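Local coordinates for protein UDP-N-acetylglucosamine 2-epimerase (Methanocaldococcus jannaschii, PDB 4NES) that binds UDP-N-acetylglucosamine together with UDP and probably catalyses the reversible epimerization at C-2 that gives UDP-N-acetylmannosamine, at residues S40-D44 with I266-G270; H207-D213 with H241-R247. All blocks are in the same frame, centred on the assembly; numbering follows the deposited sequence.

Interaction 1 of 2, residues S40-D44 with I266-G270; sequences SENMD and IEPVG. With UDP (uridine-5'-diphosphate), chain C; UD1 (uridine-diphosphate-N-acetylglucosamine), chain B.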
loop_
_atom_site.group_PDB
_atom_site.type_symbol
_atom_site.label_atom_id
_atom_site.label_comp_id
_atom_site.label_asym_id
_atom_site.label_seq_id
_atom_site.Cartn_x
_atom_site.Cartn_y
_atom_site.Cartn_z
ATOM N N SER A 40 -13.015 -14.935 17.979
ATOM C CA SER A 40 -13.750 -15.147 19.224
ATOM C C SER A 40 -15.234 -14.961 18.933
ATOM O O SER A 40 -15.604 -14.078 18.162
ATOM C CB SER A 40 -13.298 -14.165 20.310
ATOM O OG SER A 40 -11.940 -14.373 20.655
ATOM N N GLU A 41 -16.084 -15.805 19.517
ATOM C CA GLU A 41 -17.508 -15.783 19.183
ATOM C C GLU A 41 -18.167 -14.425 19.405
ATOM O O GLU A 41 -18.963 -13.974 18.578
ATOM C CB GLU A 41 -18.258 -16.898 19.918
ATOM C CG GLU A 41 -17.932 -18.273 19.347
ATOM C CD GLU A 41 -18.730 -19.394 19.978
ATOM O OE1 GLU A 41 -19.559 -19.115 20.869
ATOM O OE2 GLU A 41 -18.524 -20.557 19.576
ATOM N N ASN A 42 -17.816 -13.764 20.501
ATOM C CA ASN A 42 -18.359 -12.429 20.774
ATOM C C ASN A 42 -17.760 -11.287 19.944
ATOM O O ASN A 42 -18.147 -10.131 20.125
ATOM C CB ASN A 42 -18.304 -12.096 22.275
ATOM C CG ASN A 42 -16.899 -12.165 22.850
ATOM O OD1 ASN A 42 -15.907 -12.125 22.120
ATOM N ND2 ASN A 42 -16.811 -12.259 24.172
HETATM N N MSE A 43 -16.810 -11.610 19.057
HETATM C CA MSE A 43 -16.237 -10.636 18.128
HETATM C C MSE A 43 -16.655 -10.895 16.688
HETATM O O MSE A 43 -16.321 -10.125 15.787
HETATM C CB MSE A 43 -14.706 -10.651 18.217
HETATM C CG MSE A 43 -14.167 -10.225 19.576
HETATM SE SE MSE A 43 -14.649 -8.412 20.095
HETATM C CE MSE A 43 -13.504 -7.425 18.889
ATOM N N ASP A 44 -17.386 -11.979 16.462
ATOM C CA ASP A 44 -17.560 -12.474 15.103
ATOM C C ASP A 44 -18.887 -13.204 14.891
ATOM O O ASP A 44 -19.813 -12.645 14.299
ATOM C CB ASP A 44 -16.372 -13.369 14.737
ATOM C CG ASP A 44 -16.555 -14.064 13.417
ATOM O OD1 ASP A 44 -16.923 -13.389 12.435
ATOM O OD2 ASP A 44 -16.343 -15.291 13.365
ATOM N N ILE A 266 -17.655 -5.743 31.375
ATOM C CA ILE A 266 -18.385 -6.778 30.653
ATOM C C ILE A 266 -17.577 -7.237 29.448
ATOM O O ILE A 266 -16.828 -6.453 28.851
ATOM C CB ILE A 266 -19.820 -6.320 30.246
ATOM C CG1 ILE A 266 -19.776 -5.198 29.207
ATOM C CG2 ILE A 266 -20.611 -5.884 31.477
ATOM C CD1 ILE A 266 -21.157 -4.793 28.700
ATOM N N GLU A 267 -17.694 -8.518 29.124
ATOM C CA GLU A 267 -17.127 -9.054 27.900
ATOM C C GLU A 267 -17.847 -8.398 26.729
ATOM O O GLU A 267 -18.991 -7.937 26.879
ATOM C CB GLU A 267 -17.343 -10.565 27.831
ATOM C CG GLU A 267 -16.802 -11.352 29.004
ATOM C CD GLU A 267 -17.151 -12.829 28.899
ATOM O OE1 GLU A 267 -16.703 -13.480 27.929
ATOM O OE2 GLU A 267 -17.883 -13.332 29.779
ATOM N N PRO A 268 -17.195 -8.356 25.557
ATOM C CA PRO A 268 -17.823 -7.805 24.355
ATOM C C PRO A 268 -19.210 -8.407 24.126
ATOM O O PRO A 268 -19.397 -9.621 24.282
ATOM C CB PRO A 268 -16.856 -8.220 23.245
ATOM C CG PRO A 268 -15.523 -8.221 23.919
ATOM C CD PRO A 268 -15.796 -8.759 25.308
ATOM N N VAL A 269 -20.171 -7.559 23.769
ATOM C CA VAL A 269 -21.551 -8.002 23.544
ATOM C C VAL A 269 -21.969 -7.836 22.090
ATOM O O VAL A 269 -21.274 -7.206 21.291
ATOM C CB VAL A 269 -22.546 -7.248 24.455
ATOM C CG1 VAL A 269 -22.210 -7.484 25.921
ATOM C CG2 VAL A 269 -22.547 -5.756 24.120
ATOM N N GLY A 270 -23.121 -8.407 21.741
ATOM C CA GLY A 270 -23.659 -8.309 20.392
ATOM C C GLY A 270 -24.083 -6.891 20.055
ATOM O O GLY A 270 -24.170 -6.027 20.936
HETATM N N1 UDP C . -19.726 -2.964 19.316
HETATM C C2 UDP C . -20.493 -4.024 19.664
HETATM N N3 UDP C . -20.343 -4.588 20.882
HETATM C C4 UDP C . -19.443 -4.137 21.783
HETATM C C5 UDP C . -18.629 -3.044 21.457
HETATM C C6 UDP C . -18.795 -2.479 20.188
HETATM O O2 UDP C . -21.329 -4.475 18.877
HETATM O O4 UDP C . -19.324 -4.761 23.021
HETATM C "C1'" UDP C . -19.808 -2.335 17.985
HETATM C "C2'" UDP C . -20.147 -0.940 17.910
HETATM O "O2'" UDP C . -21.538 -0.759 18.053
HETATM C "C3'" UDP C . -19.604 -0.532 16.608
HETATM C "C4'" UDP C . -18.475 -1.428 16.400
HETATM O "O4'" UDP C . -18.491 -2.373 17.441
HETATM O "O3'" UDP C . -20.505 -0.669 15.545
HETATM C "C5'" UDP C . -17.150 -0.747 16.456
HETATM O "O5'" UDP C . -16.084 -1.662 16.379
HETATM P PA UDP C . -14.697 -1.421 17.106
HETATM O O1A UDP C . -14.191 -2.761 17.598
HETATM O O2A UDP C . -14.889 -0.425 18.229
HETATM O O3A UDP C . -13.659 -0.914 16.032
HETATM P PB UDP C . -13.425 0.444 15.284
HETATM O O1B UDP C . -14.760 1.063 14.898
HETATM O O2B UDP C . -12.609 1.351 16.169
HETATM O O3B UDP C . -12.630 0.011 14.084
HETATM C "C1'" UD1 B . -8.393 -4.726 14.781
HETATM C "C2'" UD1 B . -8.111 -3.610 13.822
HETATM C "C3'" UD1 B . -8.675 -2.355 14.284
HETATM C "C4'" UD1 B . -10.105 -2.443 14.606
HETATM C "C5'" UD1 B . -10.373 -3.617 15.513
HETATM C "C6'" UD1 B . -11.821 -3.868 15.706
HETATM C "C7'" UD1 B . -5.907 -3.900 12.540
HETATM C "C8'" UD1 B . -4.430 -3.642 12.525
HETATM N "N2'" UD1 B . -6.643 -3.425 13.689
HETATM O "O1'" UD1 B . -7.779 -4.447 15.988
HETATM O "O3'" UD1 B . -8.466 -1.341 13.284
HETATM O "O4'" UD1 B . -10.558 -1.252 15.230
HETATM O "O5'" UD1 B . -9.834 -4.815 14.965
HETATM O "O6'" UD1 B . -12.157 -4.388 16.938
HETATM O "O7'" UD1 B . -6.457 -4.495 11.610
HETATM N N1 UD1 B . -8.165 -11.046 19.903
HETATM C C2 UD1 B . -8.890 -12.040 20.420
HETATM N N3 UD1 B . -9.926 -12.540 19.751
HETATM C C4 UD1 B . -10.260 -12.073 18.540
HETATM C C5 UD1 B . -9.530 -11.038 17.973
HETATM C C6 UD1 B . -8.462 -10.522 18.689
HETATM O O2 UD1 B . -8.621 -12.495 21.515
HETATM O O4 UD1 B . -11.325 -12.601 17.870
HETATM C C1B UD1 B . -7.019 -10.465 20.641
HETATM C C2B UD1 B . -5.743 -11.184 20.461
HETATM O "O2'" UD1 B . -5.006 -11.139 21.658
HETATM C C3B UD1 B . -5.071 -10.417 19.438
HETATM C C4B UD1 B . -5.468 -9.028 19.782
HETATM O O4B UD1 B . -6.800 -9.107 20.252
HETATM O O3B UD1 B . -3.676 -10.588 19.396
HETATM C C5B UD1 B . -5.411 -8.106 18.618
HETATM O O5B UD1 B . -6.103 -8.541 17.475
HETATM P PA UD1 B . -5.917 -7.809 16.119
HETATM O O1A UD1 B . -4.475 -7.890 15.723
HETATM O O2A UD1 B . -6.823 -8.437 15.111
HETATM O O3A UD1 B . -6.223 -6.288 16.325
HETATM P PB UD1 B . -7.459 -5.577 17.040
HETATM O O1B UD1 B . -6.942 -4.903 18.269
HETATM O O2B UD1 B . -8.608 -6.531 17.221
HETATM O O HOH W 1 -18.555 -7.472 20.491
HETATM O O HOH W 2 -18.901 -13.614 26.436
HETATM O O HOH W 3 -14.709 -12.830 26.374
#
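N42 lies across P268. Its CB is 3.4 Å from P268 O, and its ND2 sits 3.8 Å from the ring atom CD of P268. The first torsion sets CG between the backbone N and the carbonyl carbon (chi1 58°), which turns the amide toward the proline. M43, a selenomethionine next to N42 in loop 40-44, has a chain bent at chi2 and chi3. This brings SE to 3.9 Å from both CB and CG of P268, while CE reaches toward the sugar O6' of UD1. No direct hydrogen bond joins the two loops; water does. One water donates to N42 O and V269 O. Another accepts from N42 ND2 and donates to E267 OE1 at 2.6 Å.

Each loop also reads a uracil. S40 N donates to O4 of UD1, and N3 of UD1 donates to S40 OG at 2.9 Å. V269 N donates to O4 of UDP at 3.0 Å, and N3 of UDP returns a bond to V269 O. The loops follow strands 30-34 and 263-266, one from each Rossmann-like domain of the GT-B fold. Apolar packing, water and the ligands join the domains here, consistent with a cleft that can open and close.

Interaction 2 of 2, residues H207-D213 with H241-R247; sequences HRAENVD and HPRTKKR. With UD1 (uridine-diphosphate-N-acetylglucosamine), chain B; UDP (uridine-5'-diphosphate), chain C.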
loop_
_atom_site.group_PDB
_atom_site.type_symbol
_atom_site.label_atom_id
_atom_site.label_comp_id
_atom_site.label_asym_id
_atom_site.label_seq_id
_atom_site.Cartn_x
_atom_site.Cartn_y
_atom_site.Cartn_z
ATOM N N HIS A 207 -9.606 0.443 22.792
ATOM C CA HIS A 207 -8.795 -0.604 22.161
ATOM C C HIS A 207 -7.764 -0.159 21.119
ATOM O O HIS A 207 -7.108 -1.012 20.524
ATOM C CB HIS A 207 -9.684 -1.707 21.552
ATOM C CG HIS A 207 -10.319 -1.338 20.243
ATOM N ND1 HIS A 207 -11.512 -0.660 20.151
ATOM C CD2 HIS A 207 -9.919 -1.572 18.963
ATOM C CE1 HIS A 207 -11.823 -0.487 18.879
ATOM N NE2 HIS A 207 -10.873 -1.028 18.138
ATOM N N ARG A 208 -7.624 1.140 20.864
ATOM C CA ARG A 208 -6.627 1.587 19.875
ATOM C C ARG A 208 -5.258 1.086 20.294
ATOM O O ARG A 208 -4.900 1.168 21.472
ATOM C CB ARG A 208 -6.572 3.113 19.774
ATOM C CG ARG A 208 -7.812 3.785 19.189
ATOM C CD ARG A 208 -7.760 3.958 17.674
ATOM N NE ARG A 208 -7.790 2.703 16.928
ATOM C CZ ARG A 208 -8.883 1.995 16.680
ATOM N NH1 ARG A 208 -10.066 2.384 17.152
ATOM N NH2 ARG A 208 -8.787 0.876 15.971
ATOM N N ALA A 209 -4.482 0.591 19.335
ATOM C CA ALA A 209 -3.145 0.086 19.628
ATOM C C ALA A 209 -2.308 1.133 20.361
ATOM O O ALA A 209 -1.604 0.819 21.332
ATOM C CB ALA A 209 -2.445 -0.349 18.347
ATOM N N GLU A 210 -2.401 2.382 19.914
ATOM C CA GLU A 210 -1.566 3.447 20.476
ATOM C C GLU A 210 -1.950 3.799 21.917
ATOM O O GLU A 210 -1.177 4.441 22.630
ATOM C CB GLU A 210 -1.609 4.688 19.582
ATOM C CG GLU A 210 -3.014 5.212 19.291
ATOM C CD GLU A 210 -3.662 4.620 18.036
ATOM O OE1 GLU A 210 -3.284 3.518 17.586
ATOM O OE2 GLU A 210 -4.570 5.279 17.495
ATOM N N ASN A 211 -3.136 3.374 22.349
ATOM C CA ASN A 211 -3.598 3.624 23.714
ATOM C C ASN A 211 -3.385 2.461 24.666
ATOM O O ASN A 211 -3.138 2.665 25.853
ATOM C CB ASN A 211 -5.097 3.953 23.731
ATOM C CG ASN A 211 -5.390 5.396 23.382
ATOM O OD1 ASN A 211 -4.554 6.279 23.564
ATOM N ND2 ASN A 211 -6.602 5.646 22.897
ATOM N N VAL A 212 -3.520 1.238 24.173
ATOM C CA VAL A 212 -3.522 0.100 25.083
ATOM C C VAL A 212 -2.223 -0.699 25.039
ATOM O O VAL A 212 -1.940 -1.465 25.957
ATOM C CB VAL A 212 -4.747 -0.838 24.855
ATOM C CG1 VAL A 212 -6.066 -0.048 24.888
ATOM C CG2 VAL A 212 -4.614 -1.603 23.530
ATOM N N ASP A 213 -1.434 -0.520 23.985
ATOM C CA ASP A 213 -0.142 -1.206 23.883
ATOM C C ASP A 213 0.958 -0.434 24.613
ATOM O O ASP A 213 2.053 -0.955 24.812
ATOM C CB ASP A 213 0.304 -1.378 22.429
ATOM C CG ASP A 213 -0.575 -2.320 21.633
ATOM O OD1 ASP A 213 -1.522 -2.933 22.183
ATOM O OD2 ASP A 213 -0.306 -2.451 20.421
ATOM N N HIS A 241 -12.435 -4.965 25.036
ATOM C CA HIS A 241 -11.917 -5.642 23.849
ATOM C C HIS A 241 -10.851 -6.641 24.285
ATOM O O HIS A 241 -10.122 -6.376 25.235
ATOM C CB HIS A 241 -11.293 -4.572 22.954
ATOM C CG HIS A 241 -10.905 -5.043 21.585
ATOM N ND1 HIS A 241 -9.841 -5.888 21.353
ATOM C CD2 HIS A 241 -11.392 -4.710 20.361
ATOM C CE1 HIS A 241 -9.717 -6.093 20.056
ATOM N NE2 HIS A 241 -10.636 -5.381 19.429
ATOM N N PRO A 242 -10.763 -7.795 23.610
ATOM C CA PRO A 242 -9.776 -8.790 24.057
ATOM C C PRO A 242 -8.317 -8.315 23.988
ATOM O O PRO A 242 -7.516 -8.753 24.813
ATOM C CB PRO A 242 -10.018 -9.978 23.125
ATOM C CG PRO A 242 -10.751 -9.402 21.933
ATOM C CD PRO A 242 -11.613 -8.307 22.522
ATOM N N ARG A 243 -7.971 -7.451 23.039
ATOM C CA ARG A 243 -6.628 -6.869 23.031
ATOM C C ARG A 243 -6.388 -6.124 24.337
ATOM O O ARG A 243 -5.342 -6.263 24.981
ATOM C CB ARG A 243 -6.489 -5.889 21.870
ATOM C CG ARG A 243 -5.073 -5.393 21.648
ATOM C CD ARG A 243 -5.051 -4.129 20.800
ATOM N NE ARG A 243 -3.696 -3.840 20.337
ATOM C CZ ARG A 243 -3.234 -4.153 19.135
ATOM N NH1 ARG A 243 -4.015 -4.750 18.237
ATOM N NH2 ARG A 243 -1.979 -3.860 18.821
ATOM N N THR A 244 -7.366 -5.324 24.730
ATOM C CA THR A 244 -7.250 -4.478 25.902
ATOM C C THR A 244 -7.193 -5.283 27.194
ATOM O O THR A 244 -6.434 -4.940 28.103
ATOM C CB THR A 244 -8.403 -3.484 25.922
ATOM O OG1 THR A 244 -8.432 -2.818 24.654
ATOM C CG2 THR A 244 -8.243 -2.468 27.047
ATOM N N LYS A 245 -7.977 -6.355 27.273
ATOM C CA LYS A 245 -7.912 -7.237 28.435
ATOM C C LYS A 245 -6.506 -7.809 28.579
ATOM O O LYS A 245 -5.948 -7.842 29.682
ATOM C CB LYS A 245 -8.939 -8.365 28.304
ATOM C CG LYS A 245 -9.034 -9.241 29.548
ATOM C CD LYS A 245 -10.206 -10.205 29.462
ATOM C CE LYS A 245 -10.427 -10.908 30.794
ATOM N NZ LYS A 245 -11.643 -11.766 30.780
ATOM N N LYS A 246 -5.931 -8.231 27.455
ATOM C CA LYS A 246 -4.609 -8.852 27.444
ATOM C C LYS A 246 -3.561 -7.848 27.895
ATOM O O LYS A 246 -2.685 -8.170 28.707
ATOM C CB LYS A 246 -4.286 -9.391 26.048
ATOM C CG LYS A 246 -2.862 -9.910 25.897
ATOM C CD LYS A 246 -2.643 -10.497 24.513
ATOM C CE LYS A 246 -2.630 -9.415 23.452
ATOM N NZ LYS A 246 -2.378 -10.009 22.113
ATOM N N ARG A 247 -3.663 -6.621 27.393
ATOM C CA ARG A 247 -2.719 -5.568 27.766
ATOM C C ARG A 247 -2.882 -5.124 29.216
ATOM O O ARG A 247 -1.889 -4.898 29.906
ATOM C CB ARG A 247 -2.855 -4.356 26.843
ATOM C CG ARG A 247 -2.464 -4.613 25.397
ATOM C CD ARG A 247 -0.999 -4.984 25.275
ATOM N NE ARG A 247 -0.597 -5.055 23.875
ATOM C CZ ARG A 247 0.609 -5.432 23.468
ATOM N NH1 ARG A 247 1.535 -5.768 24.357
ATOM N NH2 ARG A 247 0.896 -5.459 22.174
HETATM C "C1'" UD1 B . -8.393 -4.726 14.781
HETATM C "C2'" UD1 B . -8.111 -3.610 13.822
HETATM C "C3'" UD1 B . -8.675 -2.355 14.284
HETATM C "C4'" UD1 B . -10.105 -2.443 14.606
HETATM C "C5'" UD1 B . -10.373 -3.617 15.513
HETATM C "C6'" UD1 B . -11.821 -3.868 15.706
HETATM C "C7'" UD1 B . -5.907 -3.900 12.540
HETATM C "C8'" UD1 B . -4.430 -3.642 12.525
HETATM N "N2'" UD1 B . -6.643 -3.425 13.689
HETATM O "O1'" UD1 B . -7.779 -4.447 15.988
HETATM O "O3'" UD1 B . -8.466 -1.341 13.284
HETATM O "O4'" UD1 B . -10.558 -1.252 15.230
HETATM O "O5'" UD1 B . -9.834 -4.815 14.965
HETATM O "O6'" UD1 B . -12.157 -4.388 16.938
HETATM O "O7'" UD1 B . -6.457 -4.495 11.610
HETATM N N1 UD1 B . -8.165 -11.046 19.903
HETATM C C2 UD1 B . -8.890 -12.040 20.420
HETATM N N3 UD1 B . -9.926 -12.540 19.751
HETATM C C4 UD1 B . -10.260 -12.073 18.540
HETATM C C5 UD1 B . -9.530 -11.038 17.973
HETATM C C6 UD1 B . -8.462 -10.522 18.689
HETATM O O2 UD1 B . -8.621 -12.495 21.515
HETATM O O4 UD1 B . -11.325 -12.601 17.870
HETATM C C1B UD1 B . -7.019 -10.465 20.641
HETATM C C2B UD1 B . -5.743 -11.184 20.461
HETATM O "O2'" UD1 B . -5.006 -11.139 21.658
HETATM C C3B UD1 B . -5.071 -10.417 19.438
HETATM C C4B UD1 B . -5.468 -9.028 19.782
HETATM O O4B UD1 B . -6.800 -9.107 20.252
HETATM O O3B UD1 B . -3.676 -10.588 19.396
HETATM C C5B UD1 B . -5.411 -8.106 18.618
HETATM O O5B UD1 B . -6.103 -8.541 17.475
HETATM P PA UD1 B . -5.917 -7.809 16.119
HETATM O O1A UD1 B . -4.475 -7.890 15.723
HETATM O O2A UD1 B . -6.823 -8.437 15.111
HETATM O O3A UD1 B . -6.223 -6.288 16.325
HETATM P PB UD1 B . -7.459 -5.577 17.040
HETATM O O1B UD1 B . -6.942 -4.903 18.269
HETATM O O2B UD1 B . -8.608 -6.531 17.221
HETATM N N1 UDP C . -19.726 -2.964 19.316
HETATM C C2 UDP C . -20.493 -4.024 19.664
HETATM N N3 UDP C . -20.343 -4.588 20.882
HETATM C C4 UDP C . -19.443 -4.137 21.783
HETATM C C5 UDP C . -18.629 -3.044 21.457
HETATM C C6 UDP C . -18.795 -2.479 20.188
HETATM O O2 UDP C . -21.329 -4.475 18.877
HETATM O O4 UDP C . -19.324 -4.761 23.021
HETATM C "C1'" UDP C . -19.808 -2.335 17.985
HETATM C "C2'" UDP C . -20.147 -0.940 17.910
HETATM O "O2'" UDP C . -21.538 -0.759 18.053
HETATM C "C3'" UDP C . -19.604 -0.532 16.608
HETATM C "C4'" UDP C . -18.475 -1.428 16.400
HETATM O "O4'" UDP C . -18.491 -2.373 17.441
HETATM O "O3'" UDP C . -20.505 -0.669 15.545
HETATM C "C5'" UDP C . -17.150 -0.747 16.456
HETATM O "O5'" UDP C . -16.084 -1.662 16.379
HETATM P PA UDP C . -14.697 -1.421 17.106
HETATM O O1A UDP C . -14.191 -2.761 17.598
HETATM O O2A UDP C . -14.889 -0.425 18.229
HETATM O O3A UDP C . -13.659 -0.914 16.032
HETATM P PB UDP C . -13.425 0.444 15.284
HETATM O O1B UDP C . -14.760 1.063 14.898
HETATM O O2B UDP C . -12.609 1.351 16.169
HETATM O O3B UDP C . -12.630 0.011 14.084
#
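H207 CG stands between the backbone N and the carbonyl carbon (chi1 77°), and H241 CG is anti to its own N (chi1 -170°). These torsions bring the two imidazoles together. Their planes are 10° apart but slid, with centroids 4.6 Å apart, so the rings barely overlap. H241 CD2 lies over one face of H207, offset toward the rim. Nearby, T244 OG1 packs on CA and CB of H207 and bonds to L206 O.

H241 ND1 accepts from R243 N in the ring plane. This capping bond, H241 being the N-cap of helix 242-250, helps set the ring's rotation, with NE2 placed to donate to O6' of UD1. H207 NE2 donates to O4' of UD1 at 2.9 Å, nearly straight. R208 NH2 reaches the same O4', and its NH1 bonds O2B of UDP.

The segments follow the parallel neighbours 201-205 and 235-239, in one Rossmann-like domain of the GT-B fold. Their loops and helix starts line the nucleotide-sugar pocket at the C-terminal strand ends. H207 is probably an active-site residue, as in relatives.

Farther out, the extended R243 grips D213 side-on. NH2 meets the syn lone pair of OD2 at 2.7 Å, and NE meets OD1 at 3.0 Å. The carboxylate and the R243 guanidinium are nearly coplanar. A209 CB covers one guanidinium face, V212 CG2 packs on R243 CD, and NH1 holds O1B of UD1 at 2.9 Å. A leucine in place of R243 would probably leave O1B without this donor and take from D213 its two-nitrogen grip, with the weak R247 bond remaining. R247 NE makes that weak bond to D213 OD1 at 2.9 Å with its guanidinium turned well out of the carboxylate plane, and its NH1 pairs with E250.

How the interactions relate
Interactions 1 and 2 have centres about 15 Å apart and meet directly. M43 CE of interaction 1 packs 3.6 Å from H241 NE2 of interaction 2, and M43 SE lies 3.9 Å from P242 CD. P268 CG also approaches P242 CD. M43 thus touches both P268 and the start of helix 242-250 at H241 and P242, and its side chain is about 7 Å from that of H207. The two contacts share both ligands. Segments 40-44 and 266-270 take the uracil ends of UD1 and UDP respectively. Interaction 2 bonds the sugar, ribose and beta-phosphate of UD1, with P242 against its uracil, and R208 bonds the beta-phosphate of UDP. In sequence, interaction 2 falls between the two segments of interaction 1.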